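Local coordinates for ATP-dependent helicase FUN30 (Saccharomyces cerevisiae S288c, PDB 5GN1), which remodels nucleosomes using ATP, promotes DNA end resection at double-strand breaks and is required for heterochromatin organization, at residues Q71-H76 / D353-E358; E84-A89 / S93-S98; D67-I72 / I104-K109; F279-N284 / T308-D313. All coordinates share one frame; numbering follows the deposited sequence.

Interaction 1: residues Q71-H76 / D353-E358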
loop_
_atom_site.group_PDB
_atom_site.type_symbol
_atom_site.label_atom_id
_atom_site.label_comp_id
_atom_site.label_asym_id
_atom_site.label_seq_id
_atom_site.Cartn_x
_atom_site.Cartn_y
_atom_site.Cartn_z
ATOM N N GLN A 71 -2.063 -17.843 -10.251
ATOM C CA GLN A 71 -2.803 -18.735 -11.123
ATOM C C GLN A 71 -3.277 -17.957 -12.357
ATOM O O GLN A 71 -3.168 -18.450 -13.446
ATOM C CB GLN A 71 -3.970 -19.384 -10.404
ATOM C CG GLN A 71 -4.707 -20.444 -11.216
ATOM C CD GLN A 71 -5.771 -21.213 -10.439
ATOM O OE1 GLN A 71 -5.925 -21.033 -9.226
ATOM N NE2 GLN A 71 -6.507 -22.077 -11.137
ATOM N N ILE A 72 -3.778 -16.738 -12.173
ATOM C CA ILE A 72 -4.176 -15.916 -13.315
ATOM C C ILE A 72 -2.964 -15.612 -14.181
ATOM O O ILE A 72 -3.027 -15.699 -15.417
ATOM C CB ILE A 72 -4.890 -14.633 -12.839
ATOM C CG1 ILE A 72 -6.104 -14.995 -11.988
ATOM C CG2 ILE A 72 -5.337 -13.818 -14.021
ATOM C CD1 ILE A 72 -6.798 -13.787 -11.339
ATOM N N VAL A 73 -1.823 -15.304 -13.546
ATOM C CA VAL A 73 -0.582 -15.064 -14.282
ATOM C C VAL A 73 -0.248 -16.254 -15.174
ATOM O O VAL A 73 0.184 -16.092 -16.324
ATOM C CB VAL A 73 0.573 -14.766 -13.307
ATOM C CG1 VAL A 73 1.878 -14.717 -14.068
ATOM C CG2 VAL A 73 0.334 -13.444 -12.580
ATOM N N LEU A 74 -0.411 -17.466 -14.642
ATOM C CA LEU A 74 -0.158 -18.671 -15.425
ATOM C C LEU A 74 -1.136 -18.780 -16.584
ATOM O O LEU A 74 -0.733 -19.024 -17.724
ATOM C CB LEU A 74 -0.256 -19.905 -14.531
ATOM C CG LEU A 74 0.746 -19.987 -13.376
ATOM C CD1 LEU A 74 0.496 -21.247 -12.522
ATOM C CD2 LEU A 74 2.175 -19.932 -13.904
ATOM N N GLU A 75 -2.434 -18.629 -16.301
ATOM C CA GLU A 75 -3.441 -18.705 -17.357
ATOM C C GLU A 75 -3.235 -17.612 -18.393
ATOM O O GLU A 75 -3.429 -17.840 -19.593
ATOM C CB GLU A 75 -4.840 -18.620 -16.750
ATOM C CG GLU A 75 -5.160 -19.791 -15.852
ATOM C CD GLU A 75 -6.347 -19.535 -14.963
ATOM O OE1 GLU A 75 -6.880 -18.402 -14.973
ATOM O OE2 GLU A 75 -6.748 -20.474 -14.247
ATOM N N HIS A 76 -2.831 -16.413 -17.944
ATOM C CA HIS A 76 -2.567 -15.309 -18.865
ATOM C C HIS A 76 -1.324 -15.580 -19.700
ATOM O O HIS A 76 -1.326 -15.374 -20.918
ATOM C CB HIS A 76 -2.439 -13.992 -18.074
ATOM C CG HIS A 76 -2.016 -12.810 -18.896
ATOM N ND1 HIS A 76 -0.770 -12.236 -18.784
ATOM C CD2 HIS A 76 -2.685 -12.069 -19.816
ATOM C CE1 HIS A 76 -0.675 -11.209 -19.612
ATOM N NE2 HIS A 76 -1.826 -11.082 -20.247
ATOM N N ASP A 353 7.405 -12.319 -16.970
ATOM C CA ASP A 353 8.165 -13.410 -17.519
ATOM C C ASP A 353 8.996 -14.097 -16.418
ATOM O O ASP A 353 8.960 -15.283 -16.302
ATOM C CB ASP A 353 9.090 -12.948 -18.622
ATOM C CG ASP A 353 8.359 -12.460 -19.859
ATOM O OD1 ASP A 353 7.181 -12.678 -19.983
ATOM O OD2 ASP A 353 8.980 -11.839 -20.687
ATOM N N ILE A 354 9.716 -13.323 -15.622
ATOM C CA ILE A 354 10.567 -13.868 -14.564
ATOM C C ILE A 354 9.744 -14.708 -13.597
ATOM O O ILE A 354 10.120 -15.831 -13.244
ATOM C CB ILE A 354 11.303 -12.727 -13.846
ATOM C CG1 ILE A 354 12.272 -12.067 -14.819
ATOM C CG2 ILE A 354 12.005 -13.227 -12.588
ATOM C CD1 ILE A 354 12.828 -10.788 -14.326
ATOM N N ILE A 355 8.597 -14.180 -13.170
ATOM C CA ILE A 355 7.712 -14.928 -12.288
ATOM C C ILE A 355 7.282 -16.236 -12.943
ATOM O O ILE A 355 7.247 -17.290 -12.296
ATOM C CB ILE A 355 6.510 -14.053 -11.899
ATOM C CG1 ILE A 355 6.971 -12.989 -10.896
ATOM C CG2 ILE A 355 5.404 -14.892 -11.306
ATOM C CD1 ILE A 355 6.058 -11.804 -10.819
ATOM N N TYR A 356 6.969 -16.187 -14.239
ATOM C CA TYR A 356 6.513 -17.377 -14.949
ATOM C C TYR A 356 7.632 -18.403 -15.099
ATOM O O TYR A 356 7.411 -19.601 -14.895
ATOM C CB TYR A 356 5.959 -16.979 -16.318
ATOM C CG TYR A 356 5.347 -18.129 -17.088
ATOM C CD1 TYR A 356 4.088 -18.626 -16.752
ATOM C CD2 TYR A 356 6.020 -18.716 -18.154
ATOM C CE1 TYR A 356 3.519 -19.673 -17.457
ATOM C CE2 TYR A 356 5.458 -19.768 -18.865
ATOM C CZ TYR A 356 4.209 -20.241 -18.509
ATOM O OH TYR A 356 3.643 -21.286 -19.208
ATOM N N ASP A 357 8.837 -17.951 -15.460
ATOM C CA ASP A 357 9.951 -18.874 -15.667
ATOM C C ASP A 357 10.358 -19.561 -14.371
ATOM O O ASP A 357 10.720 -20.743 -14.379
ATOM C CB ASP A 357 11.144 -18.134 -16.274
ATOM C CG ASP A 357 10.828 -17.557 -17.640
ATOM O OD1 ASP A 357 9.862 -18.038 -18.271
ATOM O OD2 ASP A 357 11.541 -16.629 -18.091
ATOM N N GLU A 358 10.309 -18.839 -13.248
ATOM C CA GLU A 358 10.704 -19.396 -11.964
ATOM C C GLU A 358 9.646 -20.307 -11.356
ATOM O O GLU A 358 9.950 -21.001 -10.378
ATOM C CB GLU A 358 11.062 -18.269 -10.986
ATOM C CG GLU A 358 12.255 -17.445 -11.472
ATOM C CD GLU A 358 12.836 -16.515 -10.420
ATOM O OE1 GLU A 358 12.243 -16.397 -9.320
ATOM O OE2 GLU A 358 13.893 -15.905 -10.707
#
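The Tyr356 ring swings out toward helix 60-82 because its CG is anti to the backbone N (chi1 -175°). Leu74 comes from the other helix with CG anti to the carbonyl carbon (chi1 -62°), which sets CG beside the backbone N, and the CD2 branch reaches the ring. CD2 of Leu74 lies 3.7 Å from CD1 of Tyr356 and nearly as close to CE1, so one methyl meets the CD1-CE1 side of the ring obliquely. These residues also mark the nearest backbone approach, with CA of Leu74 6.8 Å from CA of Tyr356. This is plain helix-to-helix packing in the C-terminal ATPase lobe, where helix 345-359, near the end of the chain, lies against the long helix 60-82. Further in, CG1 of Val73 and CG2 of Ile355 just meet at 4.5 Å. Ile355 also packs on Ile104 and Leu107 of helix 100-110. Tyr356 also touches Lys77 and Arg78 of helix 60-82, and Lys77 forms a salt bridge with Asp353.

Interaction 2: residues E84-A89 / S93-S98; sequences ELPKDA and SKLQSS
Pro86 and Leu95 reach toward each other and meet through their outer carbons. A single methyl of Leu95, CD1, sits against the proline ring, 3.7 Å from CD of Pro86 and 3.9 Å from CG of Pro86. Leu95 carries its CG anti to the carbonyl carbon (chi1 -70°), and its extended branch brings CD1 to the ring. This apolar pair is the inner half of the contact. The outer half is polar and gathers on one carbonyl. Ser93 N donates to Ala89 O at 3.2 Å, and the bond is nearly straight at 168°. It is an ordinary first-turn bond of helix 89-94. OG of Ser93 lies 3.0 Å from Ala89 O and is also hydrogen-bonded to Lys90 O. Asp88 is the N-cap of this short helix, and its OD2 accepts from Glu91 N. Past the helix, Ser98 OG donates to Lys94 O at 2.9 Å, from above the carbonyl plane. The loop and short helix lie along one side of helix 60-82. Pro86 packs there on Glu75, Leu95 on His76 and Met79, and Ser98 on Ile72, just before the chain enters helix 100-110.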
loop_
_atom_site.group_PDB
_atom_site.type_symbol
_atom_site.label_atom_id
_atom_site.label_comp_id
_atom_site.label_asym_id
_atom_site.label_seq_id
_atom_site.Cartn_x
_atom_site.Cartn_y
_atom_site.Cartn_z
ATOM N N GLU A 84 -3.814 -21.025 -25.165
ATOM C CA GLU A 84 -4.648 -21.878 -24.338
ATOM C C GLU A 84 -5.474 -20.959 -23.426
ATOM O O GLU A 84 -4.955 -20.004 -22.850
ATOM C CB GLU A 84 -3.839 -22.879 -23.442
ATOM C CG GLU A 84 -2.423 -23.337 -23.877
ATOM C CD GLU A 84 -1.634 -24.110 -22.783
ATOM O OE1 GLU A 84 -0.426 -24.302 -22.941
ATOM O OE2 GLU A 84 -2.183 -24.490 -21.743
ATOM N N LEU A 85 -6.760 -21.261 -23.309
ATOM C CA LEU A 85 -7.696 -20.526 -22.485
ATOM C C LEU A 85 -8.202 -21.405 -21.349
ATOM O O LEU A 85 -8.318 -22.622 -21.509
ATOM C CB LEU A 85 -8.893 -20.023 -23.314
ATOM C CG LEU A 85 -8.784 -18.740 -24.151
ATOM C CD1 LEU A 85 -7.479 -18.639 -24.933
ATOM C CD2 LEU A 85 -9.964 -18.680 -25.106
ATOM N N PRO A 86 -8.654 -20.813 -20.267
ATOM C CA PRO A 86 -9.240 -21.548 -19.154
ATOM C C PRO A 86 -10.591 -22.250 -19.441
ATOM O O PRO A 86 -11.541 -21.662 -19.938
ATOM C CB PRO A 86 -9.452 -20.435 -18.119
ATOM C CG PRO A 86 -8.503 -19.359 -18.510
ATOM C CD PRO A 86 -7.843 -19.695 -19.784
ATOM N N LYS A 87 -10.680 -23.524 -19.097
ATOM C CA LYS A 87 -11.939 -24.193 -19.393
ATOM C C LYS A 87 -13.066 -23.730 -18.484
ATOM O O LYS A 87 -14.202 -23.781 -18.852
ATOM C CB LYS A 87 -11.827 -25.739 -19.383
ATOM C CG LYS A 87 -10.893 -26.410 -20.286
ATOM C CD LYS A 87 -11.329 -27.659 -20.896
ATOM C CE LYS A 87 -12.382 -27.549 -21.829
ATOM N NZ LYS A 87 -12.047 -27.798 -23.155
ATOM N N ASP A 88 -12.717 -23.170 -17.324
ATOM C CA ASP A 88 -13.692 -22.618 -16.363
ATOM C C ASP A 88 -14.135 -21.248 -16.918
ATOM O O ASP A 88 -13.308 -20.417 -17.296
ATOM C CB ASP A 88 -13.050 -22.470 -15.019
ATOM C CG ASP A 88 -13.969 -21.866 -13.997
ATOM O OD1 ASP A 88 -14.795 -22.614 -13.426
ATOM O OD2 ASP A 88 -13.863 -20.649 -13.730
ATOM N N ALA A 89 -15.439 -21.016 -16.968
ATOM C CA ALA A 89 -15.972 -19.835 -17.598
ATOM C C ALA A 89 -15.577 -18.532 -16.963
ATOM O O ALA A 89 -15.184 -17.622 -17.649
ATOM C CB ALA A 89 -17.473 -19.941 -17.650
ATOM N N SER A 93 -13.139 -15.503 -18.822
ATOM C CA SER A 93 -13.566 -14.128 -19.067
ATOM C C SER A 93 -12.695 -13.128 -18.312
ATOM O O SER A 93 -12.524 -11.988 -18.762
ATOM C CB SER A 93 -15.033 -13.970 -18.676
ATOM O OG SER A 93 -15.302 -14.661 -17.468
ATOM N N LYS A 94 -12.120 -13.547 -17.177
ATOM C CA LYS A 94 -11.223 -12.682 -16.420
ATOM C C LYS A 94 -10.059 -12.197 -17.273
ATOM O O LYS A 94 -9.602 -11.058 -17.110
ATOM C CB LYS A 94 -10.713 -13.430 -15.185
ATOM C CG LYS A 94 -9.635 -12.716 -14.396
ATOM C CD LYS A 94 -10.156 -11.444 -13.736
ATOM C CE LYS A 94 -9.010 -10.652 -13.125
ATOM N NZ LYS A 94 -9.492 -9.522 -12.287
ATOM N N LEU A 95 -9.584 -13.028 -18.203
ATOM C CA LEU A 95 -8.381 -12.694 -18.958
ATOM C C LEU A 95 -8.580 -11.525 -19.914
ATOM O O LEU A 95 -7.586 -10.944 -20.365
ATOM C CB LEU A 95 -7.883 -13.904 -19.755
ATOM C CG LEU A 95 -7.275 -15.069 -18.965
ATOM C CD1 LEU A 95 -6.825 -16.178 -19.910
ATOM C CD2 LEU A 95 -6.112 -14.597 -18.118
ATOM N N GLN A 96 -9.826 -11.174 -20.237
ATOM C CA GLN A 96 -10.043 -10.108 -21.215
ATOM C C GLN A 96 -9.588 -8.756 -20.679
ATOM O O GLN A 96 -9.146 -7.897 -21.453
ATOM C CB GLN A 96 -11.513 -10.040 -21.617
ATOM C CG GLN A 96 -11.820 -8.976 -22.671
ATOM C CD GLN A 96 -13.267 -9.008 -23.120
ATOM O OE1 GLN A 96 -14.104 -9.686 -22.512
ATOM N NE2 GLN A 96 -13.575 -8.273 -24.189
ATOM N N SER A 97 -9.676 -8.553 -19.369
ATOM C CA SER A 97 -9.252 -7.305 -18.758
ATOM C C SER A 97 -7.908 -7.433 -18.044
ATOM O O SER A 97 -7.481 -6.484 -17.378
ATOM C CB SER A 97 -10.338 -6.805 -17.800
ATOM O OG SER A 97 -10.674 -7.780 -16.816
ATOM N N SER A 98 -7.218 -8.563 -18.203
ATOM C CA SER A 98 -5.939 -8.829 -17.551
ATOM C C SER A 98 -4.771 -8.483 -18.463
ATOM O O SER A 98 -4.761 -8.836 -19.646
ATOM C CB SER A 98 -5.822 -10.299 -17.130
ATOM O OG SER A 98 -6.844 -10.655 -16.211
#

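Interaction 3: residues D67-I72 / I104-K109; sequences DKEIQI and IMALRK
The Glu69 carboxylate lies flat against the methyl of Ala106, which stands over one face of the group. CB of Ala106 is 3.4 Å from CD of Glu69 and 3.3 Å from its OE1, while OE2 is farther off. The acid therefore meets this helix with its face and not with a hydrogen bond. A bend in the Glu69 chain at chi2 (-61°) folds the carboxylate over to Ala106. The stem of the same residue does apolar work, with CB of Glu69 3.6 Å from CD2 of Leu107. With an alanine here, the Ala106 methyl would probably lose the group that covers it and a gap would open beside it. The two segments belong to an antiparallel helix pair of the C-terminal ATPase lobe. Their axes run at 165° to each other and come within 9.6 Å, with Glu69 and Leu107 at the closest CA approach. Ile70 meets Leu107 at about a right angle, its CD1 3.9 Å from CD2 of Leu107. Both residues also touch Ile355 of helix 345-359, and Leu107 touches Ile315 of helix 315-322.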
loop_
_atom_site.group_PDB
_atom_site.type_symbol
_atom_site.label_atom_id
_atom_site.label_comp_id
_atom_site.label_asym_id
_atom_site.label_seq_id
_atom_site.Cartn_x
_atom_site.Cartn_y
_atom_site.Cartn_z
ATOM N N ASP A 67 -1.559 -16.624 -4.339
ATOM C CA ASP A 67 -1.635 -17.827 -5.164
ATOM C C ASP A 67 -2.720 -17.701 -6.232
ATOM O O ASP A 67 -2.527 -18.145 -7.368
ATOM C CB ASP A 67 -1.897 -19.054 -4.287
ATOM C CG ASP A 67 -0.675 -19.495 -3.473
ATOM O OD1 ASP A 67 0.461 -19.073 -3.779
ATOM O OD2 ASP A 67 -0.866 -20.286 -2.517
ATOM N N LYS A 68 -3.867 -17.102 -5.885
ATOM C CA LYS A 68 -4.911 -16.829 -6.877
ATOM C C LYS A 68 -4.381 -15.963 -8.012
ATOM O O LYS A 68 -4.635 -16.238 -9.191
ATOM C CB LYS A 68 -6.111 -16.139 -6.226
ATOM C CG LYS A 68 -7.144 -17.051 -5.601
ATOM C CD LYS A 68 -8.313 -16.242 -5.028
ATOM C CE LYS A 68 -7.841 -15.175 -4.037
ATOM N NZ LYS A 68 -8.928 -14.626 -3.155
ATOM N N GLU A 69 -3.664 -14.886 -7.673
ATOM C CA GLU A 69 -3.101 -14.018 -8.704
ATOM C C GLU A 69 -2.069 -14.751 -9.547
ATOM O O GLU A 69 -1.975 -14.526 -10.764
ATOM C CB GLU A 69 -2.465 -12.778 -8.071
ATOM C CG GLU A 69 -3.465 -11.811 -7.482
ATOM C CD GLU A 69 -4.441 -11.269 -8.522
ATOM O OE1 GLU A 69 -4.034 -11.069 -9.692
ATOM O OE2 GLU A 69 -5.616 -11.067 -8.161
ATOM N N ILE A 70 -1.258 -15.601 -8.910
ATOM C CA ILE A 70 -0.248 -16.341 -9.656
ATOM C C ILE A 70 -0.919 -17.321 -10.611
ATOM O O ILE A 70 -0.411 -17.567 -11.710
ATOM C CB ILE A 70 0.729 -17.052 -8.697
ATOM C CG1 ILE A 70 1.668 -16.043 -8.038
ATOM C CG2 ILE A 70 1.544 -18.124 -9.432
ATOM C CD1 ILE A 70 2.769 -15.514 -8.962
ATOM N N GLN A 71 -2.063 -17.843 -10.251
ATOM C CA GLN A 71 -2.803 -18.735 -11.123
ATOM C C GLN A 71 -3.277 -17.957 -12.357
ATOM O O GLN A 71 -3.168 -18.450 -13.446
ATOM C CB GLN A 71 -3.970 -19.384 -10.404
ATOM C CG GLN A 71 -4.707 -20.444 -11.216
ATOM C CD GLN A 71 -5.771 -21.213 -10.439
ATOM O OE1 GLN A 71 -5.925 -21.033 -9.226
ATOM N NE2 GLN A 71 -6.507 -22.077 -11.137
ATOM N N ILE A 72 -3.778 -16.738 -12.173
ATOM C CA ILE A 72 -4.176 -15.916 -13.315
ATOM C C ILE A 72 -2.964 -15.612 -14.181
ATOM O O ILE A 72 -3.027 -15.699 -15.417
ATOM C CB ILE A 72 -4.890 -14.633 -12.839
ATOM C CG1 ILE A 72 -6.104 -14.995 -11.988
ATOM C CG2 ILE A 72 -5.337 -13.818 -14.021
ATOM C CD1 ILE A 72 -6.798 -13.787 -11.339
ATOM N N ILE A 104 0.967 -7.707 -12.289
ATOM C CA ILE A 104 2.089 -7.280 -11.450
ATOM C C ILE A 104 1.608 -6.361 -10.332
ATOM O O ILE A 104 2.090 -6.429 -9.194
ATOM C CB ILE A 104 3.167 -6.596 -12.317
ATOM C CG1 ILE A 104 3.838 -7.599 -13.278
ATOM C CG2 ILE A 104 4.202 -5.869 -11.455
ATOM C CD1 ILE A 104 4.271 -8.868 -12.651
ATOM N N MET A 105 0.653 -5.480 -10.638
ATOM C CA MET A 105 0.128 -4.589 -9.612
ATOM C C MET A 105 -0.578 -5.372 -8.516
ATOM O O MET A 105 -0.401 -5.090 -7.325
ATOM C CB MET A 105 -0.827 -3.570 -10.236
ATOM C CG MET A 105 -1.513 -2.724 -9.190
ATOM S SD MET A 105 -0.301 -1.634 -8.412
ATOM C CE MET A 105 -0.468 -0.228 -9.518
ATOM N N ALA A 106 -1.382 -6.361 -8.903
ATOM C CA ALA A 106 -2.084 -7.183 -7.926
ATOM C C ALA A 106 -1.108 -7.974 -7.057
ATOM O O ALA A 106 -1.330 -8.121 -5.850
ATOM C CB ALA A 106 -3.055 -8.122 -8.643
ATOM N N LEU A 107 -0.029 -8.505 -7.649
ATOM C CA LEU A 107 0.964 -9.217 -6.842
ATOM C C LEU A 107 1.629 -8.277 -5.843
ATOM O O LEU A 107 1.888 -8.661 -4.696
ATOM C CB LEU A 107 2.025 -9.876 -7.728
ATOM C CG LEU A 107 1.579 -10.988 -8.691
ATOM C CD1 LEU A 107 2.721 -11.378 -9.606
ATOM C CD2 LEU A 107 1.047 -12.199 -7.948
ATOM N N ARG A 108 1.934 -7.050 -6.271
ATOM C CA ARG A 108 2.526 -6.074 -5.357
ATOM C C ARG A 108 1.603 -5.812 -4.172
ATOM O O ARG A 108 2.039 -5.832 -3.019
ATOM C CB ARG A 108 2.851 -4.782 -6.113
ATOM C CG ARG A 108 3.958 -4.978 -7.154
ATOM C CD ARG A 108 4.258 -3.706 -7.945
ATOM N NE ARG A 108 4.634 -2.594 -7.078
ATOM C CZ ARG A 108 4.716 -1.331 -7.487
ATOM N NH1 ARG A 108 4.459 -1.025 -8.750
ATOM N NH2 ARG A 108 5.040 -0.367 -6.631
ATOM N N LYS A 109 0.314 -5.575 -4.444
ATOM C CA LYS A 109 -0.641 -5.315 -3.370
ATOM C C LYS A 109 -0.799 -6.513 -2.442
ATOM O O LYS A 109 -0.935 -6.352 -1.223
ATOM C CB LYS A 109 -1.993 -4.920 -3.971
ATOM C CG LYS A 109 -1.961 -3.557 -4.625
ATOM C CD LYS A 109 -3.259 -3.283 -5.385
ATOM C CE LYS A 109 -3.341 -1.817 -5.785
ATOM N NZ LYS A 109 -4.578 -1.580 -6.580
#

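Interaction 4: residues F279-N284 / T308-D313; sequences FDQSFN and TLITKD
Segment 279-284 leaves the end of strand 275-278 beside strand 304-311, and the two backbones are closest at Phe279 and Leu309, with their CA atoms 5.4 Å apart. Beyond this point a water takes over the link: it accepts from Gln281 N at 2.9 Å and donates to Leu309 O at 3.0 Å. Leu309 places its CD1 methyl 3.7 Å from CD1 of the Phe279 ring, which it approaches obliquely. CB of Leu309 also lies against Phe279 O. At the ring edge, in its plane, is OD2 of Asp280. Gln281 points toward the strand, and its CB packs on CG2 of Thr308 at 4.0 Å. The loop is then shaped by Ser282, whose OG accepts from Asn284 N at 3.1 Å in an ST turn, and Asn284 N-caps helix 285-292. Lys186 NZ ties the two segments together through Phe279 O and Leu309 O, while Asp280 binds Ser209 OG and Leu210 N. The contact lies where neighbouring parallel strands of a RecA-like sheet end. In this SNF2-family C-terminal lobe the turn after the strand leads into the short helix 285-292, at whose C-terminal end the sequence resembling helicase motif VI begins.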
loop_
_atom_site.group_PDB
_atom_site.type_symbol
_atom_site.label_atom_id
_atom_site.label_comp_id
_atom_site.label_asym_id
_atom_site.label_seq_id
_atom_site.Cartn_x
_atom_site.Cartn_y
_atom_site.Cartn_z
ATOM N N PHE A 279 7.818 1.315 3.425
ATOM C CA PHE A 279 6.864 0.221 3.573
ATOM C C PHE A 279 6.827 -0.634 2.316
ATOM O O PHE A 279 6.625 -1.853 2.396
ATOM C CB PHE A 279 5.481 0.763 3.908
ATOM C CG PHE A 279 4.513 -0.283 4.393
ATOM C CD1 PHE A 279 4.476 -0.648 5.736
ATOM C CD2 PHE A 279 3.625 -0.893 3.513
ATOM C CE1 PHE A 279 3.586 -1.614 6.187
ATOM C CE2 PHE A 279 2.717 -1.848 3.961
ATOM C CZ PHE A 279 2.699 -2.207 5.301
ATOM N N ASP A 280 7.065 -0.026 1.160
ATOM C CA ASP A 280 7.074 -0.747 -0.106
ATOM C C ASP A 280 8.008 0.005 -1.035
ATOM O O ASP A 280 7.942 1.236 -1.121
ATOM C CB ASP A 280 5.656 -0.861 -0.696
ATOM C CG ASP A 280 4.911 0.476 -0.701
ATOM O OD1 ASP A 280 5.107 1.258 -1.659
ATOM O OD2 ASP A 280 4.149 0.747 0.269
ATOM N N GLN A 281 8.906 -0.718 -1.685
ATOM C CA GLN A 281 9.952 0.001 -2.382
ATOM C C GLN A 281 9.474 0.470 -3.751
ATOM O O GLN A 281 8.494 -0.024 -4.306
ATOM C CB GLN A 281 11.202 -0.866 -2.516
ATOM C CG GLN A 281 11.022 -2.059 -3.416
ATOM C CD GLN A 281 12.137 -3.076 -3.248
ATOM O OE1 GLN A 281 11.877 -4.285 -3.165
ATOM N NE2 GLN A 281 13.381 -2.597 -3.186
ATOM N N SER A 282 10.172 1.465 -4.273
ATOM C CA SER A 282 9.968 1.941 -5.624
ATOM C C SER A 282 10.874 1.182 -6.588
ATOM O O SER A 282 11.965 0.730 -6.223
ATOM C CB SER A 282 10.257 3.441 -5.708
ATOM O OG SER A 282 10.201 3.896 -7.046
ATOM N N PHE A 283 10.407 1.039 -7.834
ATOM C CA PHE A 283 11.259 0.446 -8.861
ATOM C C PHE A 283 12.390 1.379 -9.265
ATOM O O PHE A 283 13.371 0.914 -9.851
ATOM C CB PHE A 283 10.438 0.056 -10.094
ATOM C CG PHE A 283 11.210 -0.764 -11.108
ATOM C CD1 PHE A 283 11.409 -2.125 -10.913
ATOM C CD2 PHE A 283 11.722 -0.176 -12.260
ATOM C CE1 PHE A 283 12.118 -2.889 -11.845
ATOM C CE2 PHE A 283 12.426 -0.929 -13.195
ATOM C CZ PHE A 283 12.622 -2.287 -12.984
ATOM N N ASN A 284 12.282 2.676 -8.960
ATOM C CA ASN A 284 13.382 3.613 -9.145
ATOM C C ASN A 284 14.000 3.930 -7.785
ATOM O O ASN A 284 13.371 4.625 -6.976
ATOM C CB ASN A 284 12.905 4.894 -9.826
ATOM C CG ASN A 284 14.045 5.873 -10.115
ATOM O OD1 ASN A 284 15.215 5.583 -9.842
ATOM N ND2 ASN A 284 13.704 7.035 -10.673
ATOM N N THR A 308 13.847 -1.039 4.630
ATOM C CA THR A 308 12.873 -1.367 3.593
ATOM C C THR A 308 12.260 -2.724 3.900
ATOM O O THR A 308 12.986 -3.700 4.124
ATOM C CB THR A 308 13.522 -1.378 2.211
ATOM O OG1 THR A 308 14.061 -0.086 1.942
ATOM C CG2 THR A 308 12.488 -1.717 1.135
ATOM N N LEU A 309 10.929 -2.766 3.960
ATOM C CA LEU A 309 10.197 -3.996 4.222
ATOM C C LEU A 309 10.034 -4.762 2.921
ATOM O O LEU A 309 9.556 -4.204 1.931
ATOM C CB LEU A 309 8.814 -3.692 4.805
ATOM C CG LEU A 309 8.791 -2.855 6.076
ATOM C CD1 LEU A 309 7.371 -2.780 6.637
ATOM C CD2 LEU A 309 9.742 -3.470 7.075
ATOM N N ILE A 310 10.416 -6.038 2.926
ATOM C CA ILE A 310 10.394 -6.864 1.723
ATOM C C ILE A 310 9.756 -8.197 2.070
ATOM O O ILE A 310 10.265 -8.928 2.930
ATOM C CB ILE A 310 11.800 -7.079 1.144
ATOM C CG1 ILE A 310 12.360 -5.752 0.648
ATOM C CG2 ILE A 310 11.759 -8.118 0.007
ATOM C CD1 ILE A 310 13.593 -5.874 -0.235
ATOM N N THR A 311 8.641 -8.515 1.410
ATOM C CA THR A 311 8.000 -9.806 1.598
ATOM C C THR A 311 8.771 -10.883 0.839
ATOM O O THR A 311 9.006 -10.765 -0.372
ATOM C CB THR A 311 6.545 -9.755 1.151
ATOM O OG1 THR A 311 5.807 -8.909 2.055
ATOM C CG2 THR A 311 5.947 -11.160 1.177
ATOM N N LYS A 312 9.185 -11.918 1.567
ATOM C CA LYS A 312 9.923 -13.029 0.982
ATOM C C LYS A 312 8.995 -13.895 0.139
ATOM O O LYS A 312 7.800 -14.021 0.426
ATOM C CB LYS A 312 10.555 -13.889 2.078
ATOM C CG LYS A 312 12.069 -13.788 2.196
ATOM C CD LYS A 312 12.549 -14.599 3.407
ATOM C CE LYS A 312 13.980 -15.078 3.239
ATOM N NZ LYS A 312 14.336 -16.088 4.282
ATOM N N ASP A 313 9.567 -14.512 -0.901
ATOM C CA ASP A 313 8.812 -15.399 -1.793
ATOM C C ASP A 313 7.717 -14.613 -2.513
ATOM O O ASP A 313 6.584 -15.072 -2.663
ATOM C CB ASP A 313 8.237 -16.590 -1.018
ATOM C CG ASP A 313 7.679 -17.703 -1.926
ATOM O OD1 ASP A 313 8.113 -17.834 -3.099
ATOM O OD2 ASP A 313 6.794 -18.451 -1.440
HETATM O O HOH W 1 9.075 -3.460 -0.902
#

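How the interactions relate
From the N terminus, helix 60-82 supplies the first partners of interactions 3 and 1, which overlap at Gln71 and Ile72. The chain then makes interaction 2, a tight local closure around helix 89-94. Helix 100-110 follows and closes interaction 3, so interaction 2 lies wholly within that loop. Interaction 4 comes later, in series with both, and joins adjacent strand ends of the parallel sheet. Helix 345-359 finally returns to helix 60-82 and closes interaction 1, whose long loop encloses interactions 2 and 4. Interactions 1 and 3 touch through Ile355, Ile70 and Leu107. Interaction 4 lies apart from interactions 1 and 2 and meets interaction 3 at Arg108 and Gln281.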